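Local atomic coordinates of N-acetylglucosamine-specific lectin (Saxidomus purpuratus, PDB entry 6M5M), a protein that binds N-acetylglucosamine and N-acetylgalactosamine at a calcium site, as a C-type lectin of a marine clam. Residues K118-K123 with Q137-V142. Sequence-based numbering, arbitrary orientation.
Sequences KPDNNK and QWNDHV. With CA (calcium ion), chain H; NAG (2-acetamido-2-deoxy-beta-D-glucopyranose), chain G.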
loop_
_atom_site.group_PDB
_atom_site.type_symbol
_atom_site.label_atom_id
_atom_site.label_comp_id
_atom_site.label_asym_id
_atom_site.label_seq_id
_atom_site.Cartn_x
_atom_site.Cartn_y
_atom_site.Cartn_z
ATOM N N LYS B 118 -3.991 -18.249 -12.047
ATOM C CA LYS B 118 -4.842 -17.040 -12.013
ATOM C C LYS B 118 -4.012 -15.759 -12.095
ATOM O O LYS B 118 -2.887 -15.739 -11.647
ATOM C CB LYS B 118 -5.632 -17.055 -10.697
ATOM C CG LYS B 118 -6.403 -18.341 -10.493
ATOM C CD LYS B 118 -7.469 -18.481 -11.530
ATOM C CE LYS B 118 -8.267 -19.743 -11.352
ATOM N NZ LYS B 118 -9.077 -20.078 -12.525
ATOM N N PRO B 119 -4.559 -14.623 -12.577
ATOM C CA PRO B 119 -5.959 -14.514 -12.978
ATOM C C PRO B 119 -6.291 -15.014 -14.376
ATOM O O PRO B 119 -5.365 -15.213 -15.125
ATOM C CB PRO B 119 -6.233 -13.019 -13.047
ATOM C CG PRO B 119 -4.889 -12.393 -13.255
ATOM C CD PRO B 119 -3.871 -13.331 -12.641
ATOM N N ASP B 120 -7.558 -15.265 -14.663
ATOM C CA ASP B 120 -7.941 -15.716 -16.015
ATOM C C ASP B 120 -8.116 -14.505 -16.939
ATOM O O ASP B 120 -8.406 -14.740 -18.161
ATOM C CB ASP B 120 -9.145 -16.651 -15.990
ATOM C CG ASP B 120 -8.936 -17.908 -15.158
ATOM O OD1 ASP B 120 -8.198 -18.772 -15.612
ATOM O OD2 ASP B 120 -9.613 -18.059 -14.082
ATOM N N ASN B 121 -8.073 -13.291 -16.380
ATOM C CA ASN B 121 -8.173 -12.002 -17.121
ATOM C C ASN B 121 -9.541 -11.891 -17.800
ATOM O O ASN B 121 -9.596 -11.660 -19.015
ATOM C CB ASN B 121 -7.028 -11.869 -18.135
ATOM C CG ASN B 121 -5.672 -12.030 -17.492
ATOM O OD1 ASN B 121 -5.320 -11.295 -16.591
ATOM N ND2 ASN B 121 -4.905 -13.014 -17.930
ATOM N N ASN B 122 -10.637 -12.016 -17.040
ATOM C CA ASN B 122 -12.013 -12.026 -17.599
ATOM C C ASN B 122 -12.671 -10.724 -17.193
ATOM O O ASN B 122 -13.838 -10.613 -17.457
ATOM C CB ASN B 122 -12.807 -13.274 -17.179
ATOM C CG ASN B 122 -12.789 -13.492 -15.681
ATOM O OD1 ASN B 122 -12.794 -12.509 -14.952
ATOM N ND2 ASN B 122 -12.657 -14.740 -15.231
ATOM N N LYS B 123 -11.905 -9.779 -16.638
ATOM C CA LYS B 123 -12.386 -8.442 -16.217
ATOM C C LYS B 123 -13.565 -8.535 -15.262
ATOM O O LYS B 123 -14.474 -7.693 -15.356
ATOM C CB LYS B 123 -12.792 -7.597 -17.414
ATOM C CG LYS B 123 -11.607 -7.261 -18.302
ATOM C CD LYS B 123 -12.033 -6.515 -19.515
ATOM C CE LYS B 123 -10.917 -6.362 -20.521
ATOM N NZ LYS B 123 -11.208 -5.200 -21.383
ATOM N N GLN B 137 -7.078 -19.273 -2.480
ATOM C CA GLN B 137 -6.295 -18.176 -3.100
ATOM C C GLN B 137 -7.212 -17.401 -4.060
ATOM O O GLN B 137 -8.360 -17.803 -4.309
ATOM C CB GLN B 137 -5.041 -18.751 -3.764
ATOM C CG GLN B 137 -4.144 -19.478 -2.774
ATOM C CD GLN B 137 -3.108 -20.346 -3.435
ATOM O OE1 GLN B 137 -3.410 -21.405 -3.982
ATOM N NE2 GLN B 137 -1.867 -19.887 -3.393
ATOM N N TRP B 138 -6.739 -16.284 -4.576
ATOM C CA TRP B 138 -7.627 -15.353 -5.305
ATOM C C TRP B 138 -7.896 -15.930 -6.691
ATOM O O TRP B 138 -6.971 -16.527 -7.314
ATOM C CB TRP B 138 -7.082 -13.958 -5.422
ATOM C CG TRP B 138 -6.703 -13.231 -4.174
ATOM C CD1 TRP B 138 -6.950 -13.541 -2.863
ATOM C CD2 TRP B 138 -5.960 -12.009 -4.174
ATOM N NE1 TRP B 138 -6.377 -12.597 -2.047
ATOM C CE2 TRP B 138 -5.827 -11.608 -2.828
ATOM C CE3 TRP B 138 -5.437 -11.214 -5.201
ATOM C CZ2 TRP B 138 -5.123 -10.454 -2.493
ATOM C CZ3 TRP B 138 -4.760 -10.066 -4.864
ATOM C CH2 TRP B 138 -4.614 -9.696 -3.536
ATOM N N ASN B 139 -9.109 -15.714 -7.140
ATOM C CA ASN B 139 -9.563 -16.047 -8.515
ATOM C C ASN B 139 -10.462 -14.906 -8.984
ATOM O O ASN B 139 -11.121 -14.295 -8.128
ATOM C CB ASN B 139 -10.319 -17.370 -8.466
ATOM C CG ASN B 139 -11.210 -17.533 -9.660
ATOM O OD1 ASN B 139 -10.689 -17.831 -10.725
ATOM N ND2 ASN B 139 -12.518 -17.379 -9.460
ATOM N N ASP B 140 -10.592 -14.685 -10.292
ATOM C CA ASP B 140 -11.497 -13.676 -10.864
ATOM C C ASP B 140 -12.650 -14.400 -11.550
ATOM O O ASP B 140 -12.407 -15.324 -12.330
ATOM C CB ASP B 140 -10.763 -12.747 -11.846
ATOM C CG ASP B 140 -9.901 -13.399 -12.920
ATOM O OD1 ASP B 140 -9.480 -14.588 -12.798
ATOM O OD2 ASP B 140 -9.668 -12.713 -13.912
ATOM N N HIS B 141 -13.873 -13.980 -11.293
ATOM C CA HIS B 141 -15.056 -14.598 -11.924
ATOM C C HIS B 141 -15.671 -13.588 -12.872
ATOM O O HIS B 141 -15.825 -12.405 -12.482
ATOM C CB HIS B 141 -16.050 -15.101 -10.810
ATOM C CG HIS B 141 -17.136 -15.950 -11.364
ATOM N ND1 HIS B 141 -16.893 -17.223 -11.888
ATOM C CD2 HIS B 141 -18.464 -15.753 -11.492
ATOM C CE1 HIS B 141 -18.034 -17.741 -12.334
ATOM N NE2 HIS B 141 -18.993 -16.851 -12.099
ATOM N N VAL B 142 -16.123 -14.039 -14.041
ATOM C CA VAL B 142 -16.618 -13.113 -15.105
ATOM C C VAL B 142 -17.959 -12.502 -14.692
ATOM O O VAL B 142 -18.273 -11.355 -15.086
ATOM C CB VAL B 142 -16.724 -13.844 -16.461
ATOM C CG1 VAL B 142 -17.865 -14.867 -16.477
ATOM C CG2 VAL B 142 -16.859 -12.824 -17.573
HETATM CA CA CA H . -11.317 -17.006 -12.963
HETATM C C1 NAG G . -14.877 -21.760 -10.526
HETATM C C2 NAG G . -14.867 -20.309 -10.141
HETATM C C3 NAG G . -14.456 -19.879 -11.586
HETATM C C4 NAG G . -13.163 -20.550 -11.949
HETATM C C5 NAG G . -13.228 -22.031 -11.714
HETATM C C6 NAG G . -11.935 -22.743 -12.048
HETATM C C7 NAG G . -16.074 -18.724 -8.832
HETATM C C8 NAG G . -17.406 -18.152 -8.611
HETATM N N2 NAG G . -16.084 -19.728 -9.686
HETATM O O1 NAG G . -15.855 -22.741 -10.506
HETATM O O3 NAG G . -14.214 -18.553 -11.737
HETATM O O4 NAG G . -12.921 -20.387 -13.347
HETATM O O5 NAG G . -13.611 -22.243 -10.341
HETATM O O6 NAG G . -10.829 -22.122 -11.384
HETATM O O7 NAG G . -15.032 -18.293 -8.284
HETATM O O HOH W 1 -16.936 -8.992 -16.006
HETATM O O HOH W 2 -12.811 -17.756 -14.711
#
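Asp120 and its neighbours in the irregular loop 118-123 curl over the carboxylate of Asp140 on edge strand 137-141, with CA atoms 5.9 Å apart at Pro119 and Asn139 and 5.3 Å apart at Asn122 and Val142. With CG set between the backbone N and the carbonyl carbon (chi1 49°), Asp140 turns its carboxylate to the loop's amides. Asp140 OD1 offers its syn lone pair to Asp120 N at 2.8 Å, nearly straight at 168°, while OD2 takes weak bonds from Asn121 N and Asn122 N and another from the hydroxyl of Tyr101. An aspartate suits this place because two oxygens can gather several N-H groups and hold the loop's curve.

The same strand residue binds calcium through its backbone: Asp140 O lies 2.1 Å from the ion. That carbonyl also receives Asn122 ND2 at 3.0 Å, the donor standing above the carbonyl plane. Asp120 OD2 and Asn139 OD1 complete the protein ligands here, at 2.3 Å and 2.5 Å, their carboxylate and amide planes 68° apart, and a water joins them. Lys118, bent at chi2, brings NZ to Asp120 OD2 at 2.6 Å in a salt bridge, probably offsetting charge beside the metal, and also donates to NAG O6.

Asn139 suits a bridging role, as its OD1 meets calcium while ND2 donates to NAG O3 and to Asp127. His141 ND1 meets NAG O3 edge-on, and the acetamide methyl C8 lies over one ring face. Lys118-Pro119-Asp120, with a cis peptide before the proline, stands where C-type lectins carry their EPN or QPD motif, and Trp138-Asn139-Asp140 is their WND motif; together they build the calcium-dependent sugar site characteristic of the C-type lectin fold.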